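Local coordinates for tRNA dimethylallyltransferase (Staphylococcus epidermidis ATCC 12228, PDB 3D3Q), which probably transfers a dimethylallyl group from dimethylallyl diphosphate to adenine 37 of tRNAs that read codons beginning with uridine, at residues D154-K159 with R186-Q191; G202-R207 with W283-M288; N228-L233 with P254-N259. One frame throughout, in Å; residues are numbered along the deposited sequence.

In the fold
Contacts 1 and 2 follow one another along the chain and touch: helix 184-192, part of contact 1, leads into strand 197-204, part of contact 2. Their centres lie 20 Å apart, and Gln190 NE2 probably donates to Lys287 O over 3.0 Å. Contact 2 is the central one, with the side chain of Glu204 about 7 Å from that of Pro15 in the predicted ATP-binding loop and Lys285 in a segment that by similarity meets substrate tRNA. Contact 3 lies in the excursion between the two segments of contact 2, with its centre 33 Å from that of contact 2 and 50 Å from that of contact 1, on the opposite side of the chain's centre.

Contact 1: residues D154-K159 with R186-Q191; sequences DKESAK and RKKVQQ
Glu156 and Lys188 form a long salt bridge at the protein surface, joining the first turn of helix 155-160 to helix 184-192. Glu156 OE2 and Lys188 NZ stand 3.9 Å apart, so the attraction is that of two charges without a hydrogen bond, and little surface is buried. Both CB atoms point toward the partner helix. Glu156 reaches out because CG lies anti to the backbone N (chi1 179°) and the chain stays extended beyond it; the lysine is bent at chi2 and chi4, and the two side chains cross at about a right angle. Long, flexible, oppositely charged residues suit this place, since the backbones are well separated: the CA atoms of Glu156 and Lys188, the nearest pair, are 10.5 Å apart.

The start of helix 155-160 is a classic N-cap. Asp154 OD2 accepts from Ser157 N over 2.9 Å, and Asp154 OD1 takes the hydroxyl of Ser157 at 3.0 Å, both partners approaching from above the carboxylate plane. Ser184 OG bonds to the same OD1, tying the cap to the beginning of the other helix. Aspartate suits the position because its short acidic side chain can turn back to an amide of the first turn. Behind this turn, the small Ala158 packs on His147, Leu150 and Ala151 of helix 143-153. Within helix 184-192, Arg186 NE donates to Gln190 OE1 at 3.1 Å, from above the carbonyl plane.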
loop_
_atom_site.group_PDB
_atom_site.type_symbol
_atom_site.label_atom_id
_atom_site.label_comp_id
_atom_site.label_asym_id
_atom_site.label_seq_id
_atom_site.Cartn_x
_atom_site.Cartn_y
_atom_site.Cartn_z
ATOM N N ASP A 154 -13.136 24.506 6.409
ATOM C CA ASP A 154 -14.047 23.409 6.651
ATOM C C ASP A 154 -14.713 23.536 8.008
ATOM O O ASP A 154 -14.150 23.154 9.032
ATOM C CB ASP A 154 -13.267 22.100 6.536
ATOM C CG ASP A 154 -14.148 20.898 6.603
ATOM O OD1 ASP A 154 -13.655 19.808 6.268
ATOM O OD2 ASP A 154 -15.322 21.048 7.003
ATOM N N LYS A 155 -15.919 24.085 8.008
ATOM C CA LYS A 155 -16.660 24.292 9.240
ATOM C C LYS A 155 -17.019 22.953 9.874
ATOM O O LYS A 155 -16.906 22.776 11.090
ATOM C CB LYS A 155 -17.920 25.105 8.947
ATOM C CG LYS A 155 -18.514 25.810 10.153
ATOM C CD LYS A 155 -17.589 26.899 10.711
ATOM C CE LYS A 155 -17.462 28.104 9.771
ATOM N NZ LYS A 155 -16.800 29.258 10.454
ATOM N N GLU A 156 -17.433 22.002 9.047
ATOM C CA GLU A 156 -17.804 20.685 9.546
ATOM C C GLU A 156 -16.662 19.992 10.293
ATOM O O GLU A 156 -16.891 19.390 11.342
ATOM C CB GLU A 156 -18.289 19.810 8.391
ATOM C CG GLU A 156 -18.678 18.417 8.832
ATOM C CD GLU A 156 -19.768 17.838 7.957
ATOM O OE1 GLU A 156 -20.786 18.531 7.766
ATOM O OE2 GLU A 156 -19.628 16.694 7.488
ATOM N N SER A 157 -15.443 20.079 9.762
ATOM C CA SER A 157 -14.289 19.451 10.407
ATOM C C SER A 157 -13.920 20.109 11.735
ATOM O O SER A 157 -13.876 19.446 12.776
ATOM C CB SER A 157 -13.064 19.471 9.486
ATOM O OG SER A 157 -12.929 18.249 8.750
ATOM N N ALA A 158 -13.648 21.412 11.704
ATOM C CA ALA A 158 -13.276 22.134 12.920
ATOM C C ALA A 158 -14.388 22.039 13.959
ATOM O O ALA A 158 -14.153 22.230 15.151
ATOM C CB ALA A 158 -12.978 23.593 12.596
ATOM N N LYS A 159 -15.599 21.748 13.502
ATOM C CA LYS A 159 -16.721 21.620 14.413
ATOM C C LYS A 159 -16.472 20.475 15.406
ATOM O O LYS A 159 -16.361 20.703 16.602
ATOM C CB LYS A 159 -18.021 21.376 13.638
ATOM C CG LYS A 159 -19.277 21.337 14.503
ATOM C CD LYS A 159 -20.492 20.860 13.710
ATOM C CE LYS A 159 -21.723 20.688 14.604
ATOM N NZ LYS A 159 -22.919 20.165 13.853
ATOM N N ARG A 186 -14.719 13.963 2.179
ATOM C CA ARG A 186 -14.114 12.682 1.791
ATOM C C ARG A 186 -14.478 11.733 2.926
ATOM O O ARG A 186 -14.797 10.564 2.710
ATOM C CB ARG A 186 -12.582 12.780 1.699
ATOM C CG ARG A 186 -11.930 11.648 0.880
ATOM C CD ARG A 186 -10.422 11.561 1.094
ATOM N NE ARG A 186 -10.106 10.890 2.361
ATOM C CZ ARG A 186 -8.894 10.820 2.914
ATOM N NH1 ARG A 186 -7.838 11.382 2.329
ATOM N NH2 ARG A 186 -8.740 10.189 4.064
ATOM N N LYS A 187 -14.433 12.268 4.140
ATOM C CA LYS A 187 -14.754 11.493 5.308
ATOM C C LYS A 187 -16.156 10.952 5.145
ATOM O O LYS A 187 -16.389 9.750 5.263
ATOM C CB LYS A 187 -14.658 12.355 6.565
ATOM C CG LYS A 187 -14.845 11.571 7.847
ATOM C CD LYS A 187 -14.733 12.450 9.090
ATOM C CE LYS A 187 -15.094 11.659 10.354
ATOM N NZ LYS A 187 -16.381 10.900 10.178
ATOM N N LYS A 188 -17.095 11.836 4.850
ATOM C CA LYS A 188 -18.481 11.415 4.689
ATOM C C LYS A 188 -18.664 10.336 3.622
ATOM O O LYS A 188 -19.089 9.224 3.923
ATOM C CB LYS A 188 -19.376 12.615 4.364
ATOM C CG LYS A 188 -20.193 13.115 5.553
ATOM C CD LYS A 188 -21.226 12.088 6.001
ATOM C CE LYS A 188 -22.210 12.694 6.986
ATOM N NZ LYS A 188 -21.558 13.369 8.140
ATOM N N VAL A 189 -18.335 10.651 2.381
ATOM C CA VAL A 189 -18.505 9.680 1.321
ATOM C C VAL A 189 -17.797 8.345 1.569
ATOM O O VAL A 189 -18.335 7.277 1.261
ATOM C CB VAL A 189 -18.032 10.265 0.031
ATOM C CG1 VAL A 189 -18.884 11.463 -0.316
ATOM C CG2 VAL A 189 -16.586 10.668 0.181
ATOM N N GLN A 190 -16.590 8.391 2.122
ATOM C CA GLN A 190 -15.873 7.148 2.394
ATOM C C GLN A 190 -16.543 6.407 3.537
ATOM O O GLN A 190 -16.527 5.178 3.593
ATOM C CB GLN A 190 -14.409 7.422 2.734
ATOM C CG GLN A 190 -13.590 7.868 1.537
ATOM C CD GLN A 190 -12.129 8.042 1.880
ATOM O OE1 GLN A 190 -11.791 8.348 3.025
ATOM N NE2 GLN A 190 -11.253 7.862 0.893
ATOM N N GLN A 191 -17.164 7.163 4.432
ATOM C CA GLN A 191 -17.843 6.587 5.577
ATOM C C GLN A 191 -19.159 5.910 5.209
ATOM O O GLN A 191 -19.623 5.004 5.897
ATOM C CB GLN A 191 -18.102 7.683 6.594
ATOM C CG GLN A 191 -18.821 7.239 7.829
ATOM C CD GLN A 191 -19.313 8.431 8.617
ATOM O OE1 GLN A 191 -20.215 9.153 8.168
ATOM N NE2 GLN A 191 -18.710 8.665 9.787
#

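Contact 2: residues G202-R207 with W283-M288; sequences GIEMSR and WFKNKM
Glu204 and Lys285 make a salt bridge between the central parallel sheet of this P-loop NTPase-related enzyme and the long helix 262-286. Glu204 stands at the end of strand 197-204, which runs between strands 8-13 and 291-294; strand 8-13 leads into the predicted ATP-binding loop. Lys285 belongs to a region that, by similarity, interacts with substrate tRNA.

Lys285 NZ donates to Glu204 OE2 over 2.6 Å, meeting the oxygen on its anti side and 32° out of the carboxylate plane. CB of Glu204 points toward the helix, and the chain beyond CG is extended, which suits glutamate to carrying its acid group out from the strand end. The lysine bends at chi3 (88°) and chi4 (77°), and this flexible chain lets an ammonium group whose CB faces elsewhere reach the carboxylate. The two chains cross at about a right angle. The ammonium group has a second partner in the ring of Trp292, a cation-pi interaction, and Glu204 also touches that tryptophan. The carboxylate and the indole would both be expected to stabilise the positive charge.

The backbone of Glu204 is hydrogen-bonded to Leu293 and Lys295, and that of Gly202 to His291 and Leu293, so strand 291-294 and the residue after it, Lys295, hold this end of strand 197-204. Ser206, the N-cap of the following helix, bonds through OG with Thr209 N and Glu296 OE1. On the other segment, Asn286 OD1 takes a weak hydrogen bond from Lys178 NZ, while Lys287 CG rests 3.5 Å above the centre of the Trp283 ring.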
loop_
_atom_site.group_PDB
_atom_site.type_symbol
_atom_site.label_atom_id
_atom_site.label_comp_id
_atom_site.label_asym_id
_atom_site.label_seq_id
_atom_site.Cartn_x
_atom_site.Cartn_y
_atom_site.Cartn_z
ATOM N N GLY A 202 -0.905 0.617 7.954
ATOM C CA GLY A 202 0.208 0.740 7.033
ATOM C C GLY A 202 1.535 0.855 7.756
ATOM O O GLY A 202 1.602 1.414 8.849
ATOM N N ILE A 203 2.587 0.307 7.155
ATOM C CA ILE A 203 3.921 0.362 7.738
ATOM C C ILE A 203 4.677 1.506 7.089
ATOM O O ILE A 203 4.903 1.511 5.881
ATOM C CB ILE A 203 4.688 -0.930 7.492
ATOM C CG1 ILE A 203 3.883 -2.125 7.996
ATOM C CG2 ILE A 203 6.016 -0.867 8.205
ATOM C CD1 ILE A 203 4.540 -3.452 7.694
ATOM N N GLU A 204 5.072 2.471 7.903
ATOM C CA GLU A 204 5.760 3.650 7.407
ATOM C C GLU A 204 7.238 3.698 7.800
ATOM O O GLU A 204 7.707 2.897 8.598
ATOM C CB GLU A 204 5.051 4.885 7.956
ATOM C CG GLU A 204 5.548 6.207 7.416
ATOM C CD GLU A 204 5.244 7.359 8.350
ATOM O OE1 GLU A 204 5.772 7.344 9.488
ATOM O OE2 GLU A 204 4.478 8.265 7.942
HETATM N N MSE A 205 7.966 4.654 7.237
HETATM C CA MSE A 205 9.371 4.814 7.549
HETATM C C MSE A 205 9.882 6.059 6.846
HETATM O O MSE A 205 9.257 6.542 5.905
HETATM C CB MSE A 205 10.144 3.577 7.105
HETATM C CG MSE A 205 9.917 3.231 5.653
HETATM SE SE MSE A 205 10.422 1.410 5.220
HETATM C CE MSE A 205 12.343 1.658 5.257
ATOM N N SER A 206 11.012 6.587 7.311
ATOM C CA SER A 206 11.581 7.795 6.731
ATOM C C SER A 206 12.051 7.548 5.312
ATOM O O SER A 206 12.432 6.432 4.969
ATOM C CB SER A 206 12.750 8.299 7.581
ATOM O OG SER A 206 13.903 7.477 7.455
ATOM N N ARG A 207 12.028 8.591 4.488
ATOM C CA ARG A 207 12.450 8.462 3.100
ATOM C C ARG A 207 13.888 7.967 3.044
ATOM O O ARG A 207 14.275 7.263 2.110
ATOM C CB ARG A 207 12.353 9.805 2.355
ATOM C CG ARG A 207 12.042 9.641 0.858
ATOM C CD ARG A 207 12.782 10.603 -0.075
ATOM N NE ARG A 207 12.588 11.999 0.171
ATOM C CZ ARG A 207 13.421 13.039 0.097
ATOM N NH1 ARG A 207 12.868 14.194 0.388
ATOM N NH2 ARG A 207 14.719 12.999 -0.208
ATOM N N TRP A 283 0.144 8.417 -1.784
ATOM C CA TRP A 283 -1.276 8.127 -2.007
ATOM C C TRP A 283 -1.983 7.661 -0.731
ATOM O O TRP A 283 -3.060 8.152 -0.405
ATOM C CB TRP A 283 -1.430 7.038 -3.074
ATOM C CG TRP A 283 -2.755 7.039 -3.773
ATOM C CD1 TRP A 283 -3.042 7.613 -4.977
ATOM C CD2 TRP A 283 -3.987 6.488 -3.290
ATOM N NE1 TRP A 283 -4.367 7.450 -5.273
ATOM C CE2 TRP A 283 -4.969 6.756 -4.261
ATOM C CE3 TRP A 283 -4.350 5.776 -2.145
ATOM C CZ2 TRP A 283 -6.295 6.370 -4.110
ATOM C CZ3 TRP A 283 -5.672 5.386 -1.990
ATOM C CH2 TRP A 283 -6.630 5.676 -2.976
ATOM N N PHE A 284 -1.380 6.705 -0.029
ATOM C CA PHE A 284 -1.958 6.173 1.195
ATOM C C PHE A 284 -2.001 7.189 2.317
ATOM O O PHE A 284 -2.543 6.917 3.385
ATOM C CB PHE A 284 -1.198 4.925 1.660
ATOM C CG PHE A 284 -1.678 3.656 1.018
ATOM C CD1 PHE A 284 -2.982 3.227 1.207
ATOM C CD2 PHE A 284 -0.837 2.904 0.200
ATOM C CE1 PHE A 284 -3.442 2.068 0.600
ATOM C CE2 PHE A 284 -1.285 1.737 -0.420
ATOM C CZ PHE A 284 -2.590 1.324 -0.220
ATOM N N LYS A 285 -1.433 8.363 2.102
ATOM C CA LYS A 285 -1.473 9.357 3.153
ATOM C C LYS A 285 -2.396 10.500 2.801
ATOM O O LYS A 285 -2.916 11.168 3.685
ATOM C CB LYS A 285 -0.083 9.884 3.429
ATOM C CG LYS A 285 0.844 8.794 3.889
ATOM C CD LYS A 285 2.133 9.364 4.466
ATOM C CE LYS A 285 2.017 9.669 5.963
ATOM N NZ LYS A 285 2.088 8.461 6.845
ATOM N N ASN A 286 -2.613 10.709 1.508
ATOM C CA ASN A 286 -3.471 11.778 1.034
ATOM C C ASN A 286 -4.816 11.302 0.495
ATOM O O ASN A 286 -5.505 12.047 -0.193
ATOM C CB ASN A 286 -2.747 12.555 -0.066
ATOM C CG ASN A 286 -1.458 13.177 0.408
ATOM O OD1 ASN A 286 -0.638 13.634 -0.399
ATOM N ND2 ASN A 286 -1.265 13.204 1.723
ATOM N N LYS A 287 -5.200 10.071 0.792
ATOM C CA LYS A 287 -6.456 9.566 0.264
ATOM C C LYS A 287 -7.124 8.627 1.237
ATOM O O LYS A 287 -8.350 8.537 1.299
ATOM C CB LYS A 287 -6.219 8.802 -1.042
ATOM C CG LYS A 287 -5.520 9.569 -2.145
ATOM C CD LYS A 287 -6.460 10.546 -2.811
ATOM C CE LYS A 287 -5.867 11.085 -4.110
ATOM N NZ LYS A 287 -5.568 10.007 -5.105
HETATM N N MSE A 288 -6.305 7.913 1.992
HETATM C CA MSE A 288 -6.813 6.943 2.950
HETATM C C MSE A 288 -6.543 7.375 4.360
HETATM O O MSE A 288 -5.652 8.178 4.634
HETATM C CB MSE A 288 -6.135 5.591 2.756
HETATM C CG MSE A 288 -6.019 5.120 1.328
HETATM SE SE MSE A 288 -7.627 4.355 0.670
HETATM C CE MSE A 288 -7.409 2.568 1.386
#

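Contact 3: residues N228-L233 with P254-N259; sequences NEVQHL and PVIKGN
Ile256 reaches Val230 with its CG1 branch: CG1 lies anti to the carbonyl carbon (chi1 -58°) and CD1 continues in an extended line (chi2 178°), carrying the terminal methyl to the neighbouring helix. There Val230 offers CG2, the branch placed between its own backbone N and carbonyl carbon, while CG1 takes the position anti to the carbonyl carbon. The core of the contact is the apolar pair Val230 CG2 and Ile256 CD1, 3.4 Å apart. The same CD1 lies beside the backbone carbonyl of Val230, 3.9 Å from its O, and 4.4 Å from both CA and CG of Gln231. Ile256 contributes the greatest share of the surface buried between the segments.

This is packing between helix 226-235 and the short, weakly bonded helix 252-257, whose backbones come closest at the CA atoms of Gln231 and Ile256, 7.4 Å apart. The longer isoleucine spans the gap, and the short, branched valine presents a methyl to it. Ile256 also touches Phe227 and Val234 of helix 226-235. The contact itself lies away from the annotated sites, but Val230 touches Tyr249, of a segment that by similarity meets tRNA. Gln231 suits the border, lending its aliphatic CG to Ile256 while its OE1 receives a weak hydrogen bond from Asn228 ND2.

Helix 252-257 ends at Gly258, whose phi of 96° is readily adopted by glycine; a CB there would press on the preceding carbonyl oxygen. Pro254 O accepts from Lys257 N, Gly258 N and Asn259 N, gathering the closing turn around one oxygen.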
loop_
_atom_site.group_PDB
_atom_site.type_symbol
_atom_site.label_atom_id
_atom_site.label_comp_id
_atom_site.label_asym_id
_atom_site.label_seq_id
_atom_site.Cartn_x
_atom_site.Cartn_y
_atom_site.Cartn_z
ATOM N N ASN A 228 17.806 -14.098 -14.343
ATOM C CA ASN A 228 17.568 -15.420 -14.909
ATOM C C ASN A 228 16.069 -15.619 -15.138
ATOM O O ASN A 228 15.649 -16.259 -16.105
ATOM C CB ASN A 228 18.088 -16.514 -13.980
ATOM C CG ASN A 228 18.068 -17.881 -14.633
ATOM O OD1 ASN A 228 18.174 -18.907 -13.965
ATOM N ND2 ASN A 228 17.937 -17.900 -15.954
ATOM N N GLU A 229 15.266 -15.055 -14.245
ATOM C CA GLU A 229 13.831 -15.177 -14.354
ATOM C C GLU A 229 13.314 -14.438 -15.586
ATOM O O GLU A 229 12.609 -15.029 -16.408
ATOM C CB GLU A 229 13.165 -14.633 -13.100
ATOM C CG GLU A 229 11.753 -15.125 -12.864
ATOM C CD GLU A 229 11.164 -14.525 -11.612
ATOM O OE1 GLU A 229 10.775 -13.337 -11.661
ATOM O OE2 GLU A 229 11.111 -15.223 -10.574
ATOM N N VAL A 230 13.661 -13.159 -15.732
ATOM C CA VAL A 230 13.191 -12.399 -16.885
ATOM C C VAL A 230 13.666 -13.043 -18.175
ATOM O O VAL A 230 13.111 -12.795 -19.242
ATOM C CB VAL A 230 13.672 -10.936 -16.869
ATOM C CG1 VAL A 230 13.416 -10.309 -15.520
ATOM C CG2 VAL A 230 15.117 -10.864 -17.232
ATOM N N GLN A 231 14.692 -13.880 -18.074
ATOM C CA GLN A 231 15.221 -14.566 -19.245
ATOM C C GLN A 231 14.279 -15.676 -19.656
ATOM O O GLN A 231 13.990 -15.837 -20.830
ATOM C CB GLN A 231 16.600 -15.155 -18.950
ATOM C CG GLN A 231 17.744 -14.148 -18.949
ATOM C CD GLN A 231 19.103 -14.833 -18.850
ATOM O OE1 GLN A 231 19.393 -15.518 -17.867
ATOM N NE2 GLN A 231 19.938 -14.654 -19.873
ATOM N N HIS A 232 13.809 -16.442 -18.680
ATOM C CA HIS A 232 12.894 -17.534 -18.960
ATOM C C HIS A 232 11.583 -16.986 -19.493
ATOM O O HIS A 232 10.970 -17.572 -20.389
ATOM C CB HIS A 232 12.629 -18.341 -17.696
ATOM C CG HIS A 232 13.835 -19.067 -17.180
ATOM N ND1 HIS A 232 14.027 -19.333 -15.839
ATOM C CD2 HIS A 232 14.903 -19.602 -17.823
ATOM C CE1 HIS A 232 15.159 -19.998 -15.679
ATOM N NE2 HIS A 232 15.710 -20.176 -16.867
ATOM N N LEU A 233 11.145 -15.860 -18.941
ATOM C CA LEU A 233 9.890 -15.237 -19.367
ATOM C C LEU A 233 9.992 -14.689 -20.776
ATOM O O LEU A 233 9.138 -14.964 -21.609
ATOM C CB LEU A 233 9.513 -14.112 -18.412
ATOM C CG LEU A 233 9.049 -14.550 -17.029
ATOM C CD1 LEU A 233 9.057 -13.360 -16.087
ATOM C CD2 LEU A 233 7.655 -15.155 -17.129
ATOM N N PRO A 254 15.668 -4.934 -22.053
ATOM C CA PRO A 254 16.621 -4.302 -22.974
ATOM C C PRO A 254 18.053 -4.819 -22.840
ATOM O O PRO A 254 18.758 -4.989 -23.835
ATOM C CB PRO A 254 16.516 -2.815 -22.617
ATOM C CG PRO A 254 15.106 -2.683 -22.169
ATOM C CD PRO A 254 14.939 -3.904 -21.294
ATOM N N VAL A 255 18.473 -5.076 -21.608
ATOM C CA VAL A 255 19.820 -5.556 -21.362
ATOM C C VAL A 255 20.008 -6.986 -21.890
ATOM O O VAL A 255 21.127 -7.421 -22.162
ATOM C CB VAL A 255 20.179 -5.438 -19.836
ATOM C CG1 VAL A 255 19.340 -6.386 -19.025
ATOM C CG2 VAL A 255 21.653 -5.706 -19.623
ATOM N N ILE A 256 18.901 -7.696 -22.068
ATOM C CA ILE A 256 18.943 -9.053 -22.584
ATOM C C ILE A 256 19.186 -9.021 -24.090
ATOM O O ILE A 256 19.650 -9.996 -24.690
ATOM C CB ILE A 256 17.626 -9.780 -22.331
ATOM C CG1 ILE A 256 17.322 -9.787 -20.843
ATOM C CG2 ILE A 256 17.709 -11.203 -22.830
ATOM C CD1 ILE A 256 15.998 -10.464 -20.511
ATOM N N LYS A 257 18.871 -7.887 -24.695
ATOM C CA LYS A 257 19.049 -7.702 -26.122
ATOM C C LYS A 257 20.428 -7.118 -26.422
ATOM O O LYS A 257 20.974 -7.299 -27.513
ATOM C CB LYS A 257 17.935 -6.795 -26.648
ATOM C CG LYS A 257 16.545 -7.345 -26.310
ATOM C CD LYS A 257 15.430 -6.558 -26.961
ATOM C CE LYS A 257 14.088 -7.254 -26.784
ATOM N NZ LYS A 257 12.960 -6.437 -27.336
ATOM N N GLY A 258 20.990 -6.425 -25.440
ATOM C CA GLY A 258 22.305 -5.850 -25.609
ATOM C C GLY A 258 22.236 -4.404 -26.037
ATOM O O GLY A 258 23.188 -3.867 -26.607
ATOM N N ASN A 259 21.107 -3.763 -25.774
ATOM C CA ASN A 259 20.958 -2.364 -26.140
ATOM C C ASN A 259 21.305 -1.466 -24.966
ATOM O O ASN A 259 21.631 -0.295 -25.140
ATOM C CB ASN A 259 19.532 -2.093 -26.619
ATOM C CG ASN A 259 19.211 -2.821 -27.900
ATOM O OD1 ASN A 259 18.287 -3.636 -27.951
ATOM N ND2 ASN A 259 19.983 -2.544 -28.945
#